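Local coordinates for protein polymerase X (Deinococcus radiodurans, PDB 2W9M) that probably extends DNA by adding deoxyribonucleotides from their triphosphates, as a family X DNA polymerase, and carries a zinc-binding PHP domain, at residues A16-A21 against S39-L44; R111-A116 against G131-L136; D22-L27 against A368-G373. All coordinates share one frame; numbering follows the deposited sequence.

Contact 1: A16-A21 against S39-L44; sequences ALERTA and SAARSL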
ATOM      1  N   ALA A  16      -5.276 -10.540 -26.806  1.00 40.27           N
ATOM      2  CA  ALA A  16      -5.917 -10.484 -25.497  1.00 49.95           C
ATOM      3  C   ALA A  16      -6.045 -11.884 -24.907  1.00 46.99           C
ATOM      4  O   ALA A  16      -5.773 -12.092 -23.727  1.00 58.16           O
ATOM      5  CB  ALA A  16      -7.283  -9.821 -25.597  1.00 50.09           C
ATOM      6  N   LEU A  17      -6.456 -12.841 -25.736  1.00 56.04           N
ATOM      7  CA  LEU A  17      -6.564 -14.234 -25.303  1.00 53.88           C
ATOM      8  C   LEU A  17      -5.207 -14.775 -24.877  1.00 47.71           C
ATOM      9  O   LEU A  17      -5.109 -15.525 -23.909  1.00 47.00           O
ATOM     10  CB  LEU A  17      -7.153 -15.110 -26.414  1.00 55.32           C
ATOM     11  CG  LEU A  17      -8.630 -14.885 -26.753  1.00 49.73           C
ATOM     12  CD1 LEU A  17      -9.052 -15.710 -27.960  1.00 53.97           C
ATOM     13  CD2 LEU A  17      -9.507 -15.200 -25.553  1.00 45.65           C
ATOM     14  N   GLU A  18      -4.163 -14.386 -25.604  1.00 53.94           N
ATOM     15  CA  GLU A  18      -2.799 -14.806 -25.294  1.00 53.20           C
ATOM     16  C   GLU A  18      -2.221 -14.087 -24.078  1.00 54.72           C
ATOM     17  O   GLU A  18      -1.308 -14.593 -23.428  1.00 55.73           O
ATOM     18  CB  GLU A  18      -1.884 -14.603 -26.503  1.00 50.81           C
ATOM     19  CG  GLU A  18      -1.901 -15.758 -27.494  1.00 81.20           C
ATOM     20  CD  GLU A  18      -1.350 -15.376 -28.860  1.00 93.78           C
ATOM     21  OE1 GLU A  18      -1.593 -14.233 -29.308  1.00 77.36           O
ATOM     22  OE2 GLU A  18      -0.681 -16.226 -29.490  1.00 71.20           O
ATOM     23  N   ARG A  19      -2.750 -12.905 -23.773  1.00 53.85           N
ATOM     24  CA  ARG A  19      -2.270 -12.139 -22.627  1.00 47.00           C
ATOM     25  C   ARG A  19      -2.928 -12.611 -21.331  1.00 46.20           C
ATOM     26  O   ARG A  19      -2.381 -12.418 -20.246  1.00 54.29           O
ATOM     27  CB  ARG A  19      -2.501 -10.639 -22.831  1.00 51.39           C
ATOM     28  CG  ARG A  19      -1.719  -9.758 -21.859  1.00 49.48           C
ATOM     29  CD  ARG A  19      -1.881  -8.276 -22.174  1.00 67.04           C
ATOM     30  NE  ARG A  19      -1.441  -7.936 -23.527  1.00 96.72           N
ATOM     31  CZ  ARG A  19      -2.253  -7.547 -24.508  1.00 89.28           C
ATOM     32  NH1 ARG A  19      -3.559  -7.439 -24.293  1.00 69.30           N
ATOM     33  NH2 ARG A  19      -1.757  -7.259 -25.705  1.00 62.87           N
ATOM     34  N   THR A  20      -4.100 -13.234 -21.455  1.00 37.43           N
ATOM     35  CA  THR A  20      -4.833 -13.761 -20.305  1.00 30.13           C
ATOM     36  C   THR A  20      -4.230 -15.068 -19.793  1.00 41.50           C
ATOM     37  O   THR A  20      -4.219 -15.330 -18.589  1.00 52.74           O
ATOM     38  CB  THR A  20      -6.318 -14.004 -20.637  1.00 40.62           C
ATOM     39  OG1 THR A  20      -6.848 -12.880 -21.351  1.00 37.01           O
ATOM     40  CG2 THR A  20      -7.120 -14.224 -19.359  1.00 43.44           C
ATOM     41  N   ALA A  21      -3.741 -15.895 -20.711  1.00 41.17           N
ATOM     42  CA  ALA A  21      -3.098 -17.143 -20.330  1.00 49.76           C
ATOM     43  C   ALA A  21      -1.770 -16.845 -19.653  1.00 44.57           C
ATOM     44  O   ALA A  21      -1.393 -17.514 -18.696  1.00 50.95           O
ATOM     45  CB  ALA A  21      -2.896 -18.045 -21.548  1.00 48.57           C
ATOM     46  N   SER A  39      -5.228 -22.194 -25.877  1.00 75.29           N
ATOM     47  CA  SER A  39      -5.688 -23.012 -26.996  1.00 85.13           C
ATOM     48  C   SER A  39      -6.704 -22.261 -27.852  1.00 67.77           C
ATOM     49  O   SER A  39      -6.749 -22.437 -29.069  1.00 66.44           O
ATOM     50  CB  SER A  39      -6.279 -24.337 -26.502  1.00 67.93           C
ATOM     51  OG  SER A  39      -7.529 -24.139 -25.861  1.00 67.77           O
ATOM     52  N   ALA A  40      -7.519 -21.424 -27.217  1.00 59.31           N
ATOM     53  CA  ALA A  40      -8.478 -20.602 -27.947  1.00 74.83           C
ATOM     54  C   ALA A  40      -7.752 -19.573 -28.811  1.00 75.90           C
ATOM     55  O   ALA A  40      -8.266 -19.139 -29.842  1.00 67.64           O
ATOM     56  CB  ALA A  40      -9.438 -19.913 -26.987  1.00 58.74           C
ATOM     57  N   ALA A  41      -6.554 -19.190 -28.386  1.00 67.77           N
ATOM     58  CA  ALA A  41      -5.758 -18.221 -29.127  1.00 67.77           C
ATOM     59  C   ALA A  41      -5.143 -18.858 -30.365  1.00 78.51           C
ATOM     60  O   ALA A  41      -5.034 -18.221 -31.412  1.00 81.00           O
ATOM     61  CB  ALA A  41      -4.676 -17.638 -28.239  1.00 67.55           C
ATOM     62  N   ARG A  42      -4.743 -20.119 -30.238  1.00 76.28           N
ATOM     63  CA  ARG A  42      -4.126 -20.840 -31.345  1.00 71.73           C
ATOM     64  C   ARG A  42      -5.151 -21.219 -32.411  1.00 74.43           C
ATOM     65  O   ARG A  42      -4.800 -21.435 -33.568  1.00 91.46           O
ATOM     66  CB  ARG A  42      -3.395 -22.090 -30.841  1.00 64.93           C
ATOM     67  CG  ARG A  42      -2.435 -21.824 -29.692  1.00 80.39           C
ATOM     68  CD  ARG A  42      -1.242 -22.770 -29.733  1.00 86.62           C
ATOM     69  NE  ARG A  42      -0.189 -22.363 -28.805  1.00 98.04           N
ATOM     70  CZ  ARG A  42       1.113 -22.522 -29.034  1.00 95.18           C
ATOM     71  NH1 ARG A  42       1.530 -23.069 -30.168  1.00 96.15           N
ATOM     72  NH2 ARG A  42       2.000 -22.123 -28.133  1.00 94.61           N
ATOM     73  N   SER A  43      -6.418 -21.301 -32.012  1.00 76.73           N
ATOM     74  CA  SER A  43      -7.499 -21.626 -32.940  1.00 58.08           C
ATOM     75  C   SER A  43      -7.942 -20.396 -33.729  1.00 69.18           C
ATOM     76  O   SER A  43      -8.144 -20.467 -34.941  1.00 80.10           O
ATOM     77  CB  SER A  43      -8.691 -22.242 -32.196  1.00 80.11           C
ATOM     78  OG  SER A  43      -8.387 -23.546 -31.720  1.00 62.81           O
ATOM     79  N   LEU A  44      -8.091 -19.267 -33.041  1.00 80.64           N
ATOM     80  CA  LEU A  44      -8.399 -18.006 -33.708  1.00 75.71           C
ATOM     81  C   LEU A  44      -7.283 -17.633 -34.672  1.00 83.24           C
ATOM     82  O   LEU A  44      -7.462 -16.786 -35.548  1.00 81.24           O
ATOM     83  CB  LEU A  44      -8.604 -16.884 -32.691  1.00 70.43           C
ATOM     84  CG  LEU A  44     -10.014 -16.725 -32.125  1.00 68.28           C
ATOM     85  CD1 LEU A  44     -10.091 -15.489 -31.244  1.00 74.71           C
ATOM     86  CD2 LEU A  44     -11.029 -16.642 -33.253  1.00 61.54           C
TER
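Ala40 is the first residue of 39-44 to meet the helix carrying 16-21, and it does so from the flank: its carbonyl O and its CB both lie near the CD1 methyl of Leu17, with Ala40 CB 4.3 Å from Leu17 CD1. One residue on, the CB of Ala41 is directed toward the other helix, and here the backbones come closest, the CA atoms of Leu17 and Ala41 being 5.6 Å apart. The alanine methyl takes two neighbours, Leu17 CB at 4.0 Å from Ala41 CB and Glu18 CG at 3.4 Å from the same atom. Glu18 therefore contributes its aliphatic stem, which passes alongside the alanine with the chain extended beyond CG, while the carboxylate stays too far from the guanidinium of Arg42 for the charged atoms to touch. At Leu44 the packing is methyl on methyl: its CD1 lies 3.5 Å from CD1 of Leu17, and the two side chains lie crosswise. Leu17 reaches this spot with CG anti to its carbonyl carbon (chi1 -69°). Beyond the pair, Ile69 and Leu73 of helix 67-79 touch Ala40 and Leu44 respectively, and Phe82 packs on Leu17. The axes of these two short segments run nearly antiparallel, at 159°, with a closest approach of 8.5 Å; this is apolar helix-helix packing in the N-terminal helix-hairpin-helix domain of a family X polymerase.

Contact 2: R111-A116 against G131-L136; sequences RSLWLA and GELAGL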
ATOM      1  N   ARG A 111       7.282 -14.035 -12.714  1.00 38.07           N
ATOM      2  CA  ARG A 111       6.971 -15.083 -11.757  1.00 39.61           C
ATOM      3  C   ARG A 111       8.158 -15.413 -10.856  1.00 33.81           C
ATOM      4  O   ARG A 111       7.980 -15.729  -9.682  1.00 43.19           O
ATOM      5  CB  ARG A 111       6.472 -16.340 -12.467  1.00 47.51           C
ATOM      6  CG  ARG A 111       6.617 -17.589 -11.636  1.00 44.67           C
ATOM      7  CD  ARG A 111       5.513 -18.581 -11.922  1.00 56.42           C
ATOM      8  NE  ARG A 111       5.555 -19.691 -10.976  1.00 78.63           N
ATOM      9  CZ  ARG A 111       4.484 -20.339 -10.535  1.00 80.41           C
ATOM     10  NH1 ARG A 111       3.276 -19.982 -10.951  1.00 71.79           N
ATOM     11  NH2 ARG A 111       4.620 -21.338  -9.673  1.00 74.47           N
ATOM     12  N   SER A 112       9.369 -15.332 -11.395  1.00 31.47           N
ATOM     13  CA  SER A 112      10.552 -15.629 -10.593  1.00 35.10           C
ATOM     14  C   SER A 112      10.922 -14.451  -9.692  1.00 38.25           C
ATOM     15  O   SER A 112      11.495 -14.638  -8.615  1.00 43.92           O
ATOM     16  CB  SER A 112      11.733 -16.050 -11.474  1.00 35.85           C
ATOM     17  OG  SER A 112      12.436 -14.924 -11.963  1.00 54.53           O
ATOM     18  N   LEU A 113      10.595 -13.238 -10.131  1.00 27.40           N
ATOM     19  CA  LEU A 113      10.775 -12.064  -9.284  1.00 32.39           C
ATOM     20  C   LEU A 113       9.848 -12.177  -8.076  1.00 34.45           C
ATOM     21  O   LEU A 113      10.261 -11.957  -6.935  1.00 30.80           O
ATOM     22  CB  LEU A 113      10.487 -10.769 -10.055  1.00 26.62           C
ATOM     23  CG  LEU A 113      11.450 -10.360 -11.174  1.00 28.27           C
ATOM     24  CD1 LEU A 113      11.001  -9.053 -11.806  1.00 28.58           C
ATOM     25  CD2 LEU A 113      12.866 -10.235 -10.656  1.00 24.40           C
ATOM     26  N   TRP A 114       8.594 -12.539  -8.338  1.00 25.31           N
ATOM     27  CA  TRP A 114       7.604 -12.701  -7.280  1.00 29.00           C
ATOM     28  C   TRP A 114       8.061 -13.748  -6.265  1.00 32.94           C
ATOM     29  O   TRP A 114       8.027 -13.502  -5.059  1.00 30.33           O
ATOM     30  CB  TRP A 114       6.242 -13.085  -7.872  1.00 26.93           C
ATOM     31  CG  TRP A 114       5.077 -12.663  -7.040  1.00 31.59           C
ATOM     32  CD1 TRP A 114       4.310 -13.455  -6.237  1.00 34.30           C
ATOM     33  CD2 TRP A 114       4.542 -11.332  -6.926  1.00 32.36           C
ATOM     34  NE1 TRP A 114       3.330 -12.702  -5.630  1.00 33.59           N
ATOM     35  CE2 TRP A 114       3.451 -11.403  -6.034  1.00 31.83           C
ATOM     36  CE3 TRP A 114       4.882 -10.100  -7.489  1.00 33.95           C
ATOM     37  CZ2 TRP A 114       2.696 -10.275  -5.696  1.00 33.81           C
ATOM     38  CZ3 TRP A 114       4.132  -8.984  -7.150  1.00 34.31           C
ATOM     39  CH2 TRP A 114       3.052  -9.080  -6.261  1.00 42.76           C
ATOM     40  N   LEU A 115       8.503 -14.908  -6.750  1.00 25.87           N
ATOM     41  CA  LEU A 115       8.943 -15.974  -5.855  1.00 28.36           C
ATOM     42  C   LEU A 115      10.222 -15.590  -5.119  1.00 30.25           C
ATOM     43  O   LEU A 115      10.548 -16.168  -4.082  1.00 42.19           O
ATOM     44  CB  LEU A 115       9.145 -17.284  -6.618  1.00 32.28           C
ATOM     45  CG  LEU A 115       7.917 -17.893  -7.302  1.00 41.41           C
ATOM     46  CD1 LEU A 115       8.321 -19.137  -8.068  1.00 40.00           C
ATOM     47  CD2 LEU A 115       6.812 -18.207  -6.301  1.00 30.49           C
ATOM     48  N   ALA A 116      10.940 -14.609  -5.654  1.00 31.84           N
ATOM     49  CA  ALA A 116      12.170 -14.129  -5.030  1.00 28.41           C
ATOM     50  C   ALA A 116      11.911 -12.995  -4.034  1.00 34.09           C
ATOM     51  O   ALA A 116      12.844 -12.481  -3.415  1.00 40.44           O
ATOM     52  CB  ALA A 116      13.159 -13.682  -6.090  1.00 21.87           C
ATOM     53  N   GLY A 131      22.607  -5.764  -6.580  1.00 46.55           N
ATOM     54  CA  GLY A 131      23.136  -6.954  -7.219  1.00 28.41           C
ATOM     55  C   GLY A 131      22.238  -8.161  -7.010  1.00 42.20           C
ATOM     56  O   GLY A 131      22.446  -9.217  -7.605  1.00 38.25           O
ATOM     57  N   GLU A 132      21.232  -8.004  -6.156  1.00 44.95           N
ATOM     58  CA  GLU A 132      20.302  -9.091  -5.865  1.00 41.93           C
ATOM     59  C   GLU A 132      19.586  -9.573  -7.127  1.00 39.34           C
ATOM     60  O   GLU A 132      19.387 -10.774  -7.326  1.00 38.08           O
ATOM     61  CB  GLU A 132      19.284  -8.643  -4.816  1.00 44.66           C
ATOM     62  CG  GLU A 132      18.217  -9.673  -4.497  1.00 52.35           C
ATOM     63  CD  GLU A 132      17.215  -9.177  -3.463  1.00 76.93           C
ATOM     64  OE1 GLU A 132      16.254  -9.920  -3.162  1.00 75.28           O
ATOM     65  OE2 GLU A 132      17.387  -8.046  -2.952  1.00 64.54           O
ATOM     66  N   LEU A 133      19.210  -8.624  -7.980  1.00 39.26           N
ATOM     67  CA  LEU A 133      18.499  -8.925  -9.215  1.00 31.36           C
ATOM     68  C   LEU A 133      19.370  -9.767 -10.133  1.00 37.04           C
ATOM     69  O   LEU A 133      18.944 -10.817 -10.617  1.00 42.43           O
ATOM     70  CB  LEU A 133      18.107  -7.633  -9.929  1.00 25.38           C
ATOM     71  CG  LEU A 133      16.793  -7.625 -10.708  1.00 25.12           C
ATOM     72  CD1 LEU A 133      16.795  -6.478 -11.700  1.00 29.83           C
ATOM     73  CD2 LEU A 133      16.564  -8.941 -11.420  1.00 37.18           C
ATOM     74  N   ALA A 134      20.593  -9.301 -10.369  1.00 38.13           N
ATOM     75  CA  ALA A 134      21.525 -10.003 -11.247  1.00 41.16           C
ATOM     76  C   ALA A 134      21.786 -11.424 -10.751  1.00 44.18           C
ATOM     77  O   ALA A 134      22.026 -12.331 -11.545  1.00 35.50           O
ATOM     78  CB  ALA A 134      22.831  -9.230 -11.361  1.00 24.04           C
ATOM     79  N   GLY A 135      21.720 -11.609  -9.435  1.00 44.61           N
ATOM     80  CA  GLY A 135      22.016 -12.890  -8.818  1.00 27.25           C
ATOM     81  C   GLY A 135      20.966 -13.958  -9.050  1.00 40.38           C
ATOM     82  O   GLY A 135      21.189 -15.131  -8.746  1.00 52.03           O
ATOM     83  N   LEU A 136      19.818 -13.559  -9.585  1.00 38.33           N
ATOM     84  CA  LEU A 136      18.752 -14.507  -9.893  1.00 49.68           C
ATOM     85  C   LEU A 136      19.028 -15.295 -11.174  1.00 51.28           C
ATOM     86  O   LEU A 136      19.687 -14.800 -12.090  1.00 47.63           O
ATOM     87  CB  LEU A 136      17.410 -13.784 -10.037  1.00 39.63           C
ATOM     88  CG  LEU A 136      16.760 -13.226  -8.776  1.00 43.62           C
ATOM     89  CD1 LEU A 136      15.428 -12.601  -9.126  1.00 28.48           C
ATOM     90  CD2 LEU A 136      16.587 -14.321  -7.739  1.00 33.44           C
TER
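Leu113 and Leu136 both hold CG beside the backbone N, chi1 -68° and -71°, which brings their methyls together between helix 107-115 and the turn that follows helix 121-130. Both segments belong to a helix-hairpin-helix domain, and this apolar patch ties helix 107-115 to the loop leading toward helix 141-157. Leu113 does the reaching with a single methyl: its CD2 meets CD1 of Leu136 at 3.8 Å and CD2 of Leu133 at 4.0 Å. Against Leu136 it crosses at about a right angle, against Leu133 at a slant. Leu133 is the deeper of the two, since Leu124, Ala127 and Ala128 of helix 121-130 and Ala144 and Ile147 of helix 141-157 also touch it. The type I turn from Leu133 to Leu136, closed by the bond from Leu136 N to Leu133 O (3.1 Å), brings both leucines to the same methyl of Leu113. Just before it, Gly131 has a positive phi (89°), which suits a glycine. Glu132 comes near the backbone at Ala116, but its OE1 is engaged by Arg123 in a salt bridge. The methyl of Ala116 faces the fork of Leu136, with Ala116 CB 3.9 Å from Leu136 CD1 and equally far from Leu136 CD2.

Contact 3: D22-L27 against A368-G373; sequences DLLDIL and AYYANG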
ATOM      1  N   ASP A  22      -1.066 -15.834 -20.157  1.00 45.67           N
ATOM      2  CA  ASP A  22       0.201 -15.406 -19.571  1.00 46.94           C
ATOM      3  C   ASP A  22       0.006 -14.905 -18.143  1.00 44.39           C
ATOM      4  O   ASP A  22       0.820 -15.185 -17.263  1.00 43.46           O
ATOM      5  CB  ASP A  22       0.855 -14.319 -20.430  1.00 46.06           C
ATOM      6  CG  ASP A  22       1.549 -14.882 -21.664  1.00 73.96           C
ATOM      7  OD1 ASP A  22       2.093 -16.005 -21.589  1.00 66.07           O
ATOM      8  OD2 ASP A  22       1.557 -14.192 -22.708  1.00 79.51           O
ATOM      9  N   LEU A  23      -1.081 -14.167 -17.923  1.00 49.59           N
ATOM     10  CA  LEU A  23      -1.431 -13.659 -16.597  1.00 46.15           C
ATOM     11  C   LEU A  23      -1.781 -14.785 -15.618  1.00 45.56           C
ATOM     12  O   LEU A  23      -1.378 -14.750 -14.454  1.00 55.44           O
ATOM     13  CB  LEU A  23      -2.584 -12.654 -16.691  1.00 29.78           C
ATOM     14  CG  LEU A  23      -2.216 -11.219 -17.068  1.00 46.32           C
ATOM     15  CD1 LEU A  23      -3.458 -10.385 -17.350  1.00 36.49           C
ATOM     16  CD2 LEU A  23      -1.399 -10.589 -15.959  1.00 51.38           C
ATOM     17  N   LEU A  24      -2.534 -15.774 -16.096  1.00 47.33           N
ATOM     18  CA  LEU A  24      -2.870 -16.947 -15.290  1.00 46.01           C
ATOM     19  C   LEU A  24      -1.634 -17.805 -15.030  1.00 47.45           C
ATOM     20  O   LEU A  24      -1.504 -18.419 -13.971  1.00 52.51           O
ATOM     21  CB  LEU A  24      -3.966 -17.772 -15.970  1.00 28.03           C
ATOM     22  CG  LEU A  24      -5.313 -17.057 -16.106  1.00 41.95           C
ATOM     23  CD1 LEU A  24      -6.181 -17.684 -17.193  1.00 45.13           C
ATOM     24  CD2 LEU A  24      -6.043 -17.036 -14.772  1.00 37.30           C
ATOM     25  N   ASP A  25      -0.727 -17.836 -16.003  1.00 58.41           N
ATOM     26  CA  ASP A  25       0.552 -18.524 -15.852  1.00 59.31           C
ATOM     27  C   ASP A  25       1.371 -17.946 -14.701  1.00 50.92           C
ATOM     28  O   ASP A  25       2.011 -18.685 -13.954  1.00 48.77           O
ATOM     29  CB  ASP A  25       1.370 -18.435 -17.145  1.00 51.42           C
ATOM     30  CG  ASP A  25       0.848 -19.353 -18.232  1.00 77.35           C
ATOM     31  OD1 ASP A  25       0.199 -20.369 -17.896  1.00 77.27           O
ATOM     32  OD2 ASP A  25       1.092 -19.057 -19.424  1.00 82.99           O
ATOM     33  N   ILE A  26       1.354 -16.622 -14.569  1.00 45.58           N
ATOM     34  CA  ILE A  26       2.159 -15.941 -13.557  1.00 42.96           C
ATOM     35  C   ILE A  26       1.988 -16.527 -12.153  1.00 41.25           C
ATOM     36  O   ILE A  26       2.972 -16.758 -11.452  1.00 38.96           O
ATOM     37  CB  ILE A  26       1.868 -14.429 -13.528  1.00 51.43           C
ATOM     38  CG1 ILE A  26       2.535 -13.742 -14.722  1.00 40.06           C
ATOM     39  CG2 ILE A  26       2.350 -13.812 -12.217  1.00 50.55           C
ATOM     40  CD1 ILE A  26       2.326 -12.244 -14.757  1.00 41.87           C
ATOM     41  N   LEU A  27       0.744 -16.775 -11.753  1.00 48.02           N
ATOM     42  CA  LEU A  27       0.462 -17.279 -10.410  1.00 42.36           C
ATOM     43  C   LEU A  27       0.236 -18.785 -10.401  1.00 52.46           C
ATOM     44  O   LEU A  27       0.788 -19.497  -9.562  1.00 57.12           O
ATOM     45  CB  LEU A  27      -0.749 -16.561  -9.811  1.00 34.46           C
ATOM     46  CG  LEU A  27      -0.772 -15.035  -9.969  1.00 40.87           C
ATOM     47  CD1 LEU A  27      -2.071 -14.467  -9.434  1.00 43.06           C
ATOM     48  CD2 LEU A  27       0.420 -14.383  -9.281  1.00 35.87           C
ATOM     49  N   ALA A 368     -12.002 -14.817  -6.872  1.00 32.56           N
ATOM     50  CA  ALA A 368     -10.779 -14.202  -7.375  1.00 36.58           C
ATOM     51  C   ALA A 368     -10.016 -15.208  -8.224  1.00 29.37           C
ATOM     52  O   ALA A 368      -9.026 -15.787  -7.780  1.00 27.78           O
ATOM     53  CB  ALA A 368      -9.913 -13.691  -6.226  1.00 32.62           C
ATOM     54  N   TYR A 369     -10.484 -15.401  -9.453  1.00 37.04           N
ATOM     55  CA  TYR A 369      -9.952 -16.424 -10.346  1.00 39.24           C
ATOM     56  C   TYR A 369      -8.534 -16.132 -10.837  1.00 38.17           C
ATOM     57  O   TYR A 369      -7.701 -17.034 -10.920  1.00 39.77           O
ATOM     58  CB  TYR A 369     -10.889 -16.614 -11.542  1.00 46.83           C
ATOM     59  CG  TYR A 369     -10.492 -17.760 -12.435  1.00 51.80           C
ATOM     60  CD1 TYR A 369     -11.016 -19.030 -12.239  1.00 64.03           C
ATOM     61  CD2 TYR A 369      -9.584 -17.577 -13.468  1.00 59.10           C
ATOM     62  CE1 TYR A 369     -10.652 -20.085 -13.051  1.00 77.10           C
ATOM     63  CE2 TYR A 369      -9.212 -18.628 -14.287  1.00 74.08           C
ATOM     64  CZ  TYR A 369      -9.751 -19.878 -14.073  1.00 80.35           C
ATOM     65  OH  TYR A 369      -9.385 -20.928 -14.876  1.00 76.08           O
ATOM     66  N   TYR A 370      -8.263 -14.874 -11.163  1.00 37.62           N
ATOM     67  CA  TYR A 370      -6.967 -14.500 -11.717  1.00 34.70           C
ATOM     68  C   TYR A 370      -5.922 -14.296 -10.631  1.00 33.11           C
ATOM     69  O   TYR A 370      -4.767 -13.994 -10.922  1.00 49.34           O
ATOM     70  CB  TYR A 370      -7.094 -13.256 -12.599  1.00 34.26           C
ATOM     71  CG  TYR A 370      -8.009 -13.473 -13.783  1.00 40.44           C
ATOM     72  CD1 TYR A 370      -9.355 -13.138 -13.715  1.00 43.78           C
ATOM     73  CD2 TYR A 370      -7.533 -14.041 -14.958  1.00 45.46           C
ATOM     74  CE1 TYR A 370     -10.201 -13.349 -14.791  1.00 51.46           C
ATOM     75  CE2 TYR A 370      -8.370 -14.255 -16.040  1.00 50.09           C
ATOM     76  CZ  TYR A 370      -9.703 -13.906 -15.950  1.00 60.87           C
ATOM     77  OH  TYR A 370     -10.542 -14.116 -17.019  1.00 61.13           O
ATOM     78  N   ALA A 371      -6.332 -14.476  -9.380  1.00 36.46           N
ATOM     79  CA  ALA A 371      -5.419 -14.360  -8.249  1.00 21.86           C
ATOM     80  C   ALA A 371      -5.263 -15.701  -7.532  1.00 33.76           C
ATOM     81  O   ALA A 371      -4.814 -15.756  -6.388  1.00 28.62           O
ATOM     82  CB  ALA A 371      -5.906 -13.298  -7.294  1.00 28.32           C
ATOM     83  N   ASN A 372      -5.648 -16.778  -8.214  1.00 36.01           N
ATOM     84  CA  ASN A 372      -5.498 -18.130  -7.690  1.00 24.88           C
ATOM     85  C   ASN A 372      -6.254 -18.344  -6.382  1.00 24.38           C
ATOM     86  O   ASN A 372      -5.726 -18.930  -5.436  1.00 26.91           O
ATOM     87  CB  ASN A 372      -4.012 -18.464  -7.516  1.00 28.07           C
ATOM     88  CG  ASN A 372      -3.760 -19.948  -7.315  1.00 36.18           C
ATOM     89  OD1 ASN A 372      -4.426 -20.796  -7.913  1.00 37.90           O
ATOM     90  ND2 ASN A 372      -2.784 -20.269  -6.474  1.00 39.59           N
ATOM     91  N   GLY A 373      -7.493 -17.867  -6.338  1.00 22.41           N
ATOM     92  CA  GLY A 373      -8.319 -17.983  -5.152  1.00 21.90           C
ATOM     93  C   GLY A 373      -8.567 -19.425  -4.753  1.00 28.49           C
ATOM     94  O   GLY A 373      -8.510 -20.326  -5.581  1.00 29.22           O
TER
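Leu24 and Tyr370 mark the closest backbone approach, their CA atoms 6.0 Å apart, and Leu27 and Asn372 follow at 6.6 Å. Here the C-terminal part of helix 10-26, from the helix-hairpin-helix domain, meets an irregular loop of the PHP domain after strand 358-364. That loop is closed by the bond from Gly373 N to Ala368 O (3.0 Å), and Asn372 takes a left-handed backbone conformation. At Leu24, chi1 -64° swings CG to the side of the backbone N and presents CD2 to two tyrosines. The methyl is 3.4 Å from CD2 of Tyr370 and 3.6 Å from CE2 of Tyr369, approaching both rings obliquely. The tyrosines also meet each other, CD2 of Tyr369 lying over the centre of the Tyr370 ring. Pro84 and Ala87 of helix 83-91, together with Tyr37, touch that ring, while Gln91 accepts a hydrogen bond from the backbone N of Tyr370. Cutting the ring of Tyr370 back to an alanine would probably deprive the CD2 methyl of Leu24 of its nearest packing partner and leave the Tyr369 ring without the face it covers. The zinc ligands are close: Leu27 touches Asp339, and the Ala371 side chain is about 5 Å from a bound zinc ion. Asn372 ND2 donates a hydrogen bond to Ser338 O. Leu27 CD1 lies 3.1 Å from Tyr370 O, a close non-bonded contact, and 3.6 Å from Ala371 CA.

Overall arrangement
Contacts 1 and 3 share helix 10-26: residues 16-21 pack on helix 34-45, and 22-27 meet the PHP loop 368-373. They touch where CG2 of Thr20 lies 3.5 Å from CE2 of Tyr370. Contact 2 belongs to the second helix-hairpin-helix region, its centre about 20 Å from that of contact 3; Arg111 joins them through a probable hydrogen bond from NH1 to the carbonyl O of Ile26. Contact 1 is buried, whereas contacts 2 and 3 are only partly so. All three are mainly apolar, but aliphatic groups make up contacts 1 and 2, while contact 3 adds tyrosine rings and joins separate domains beside the zinc cluster.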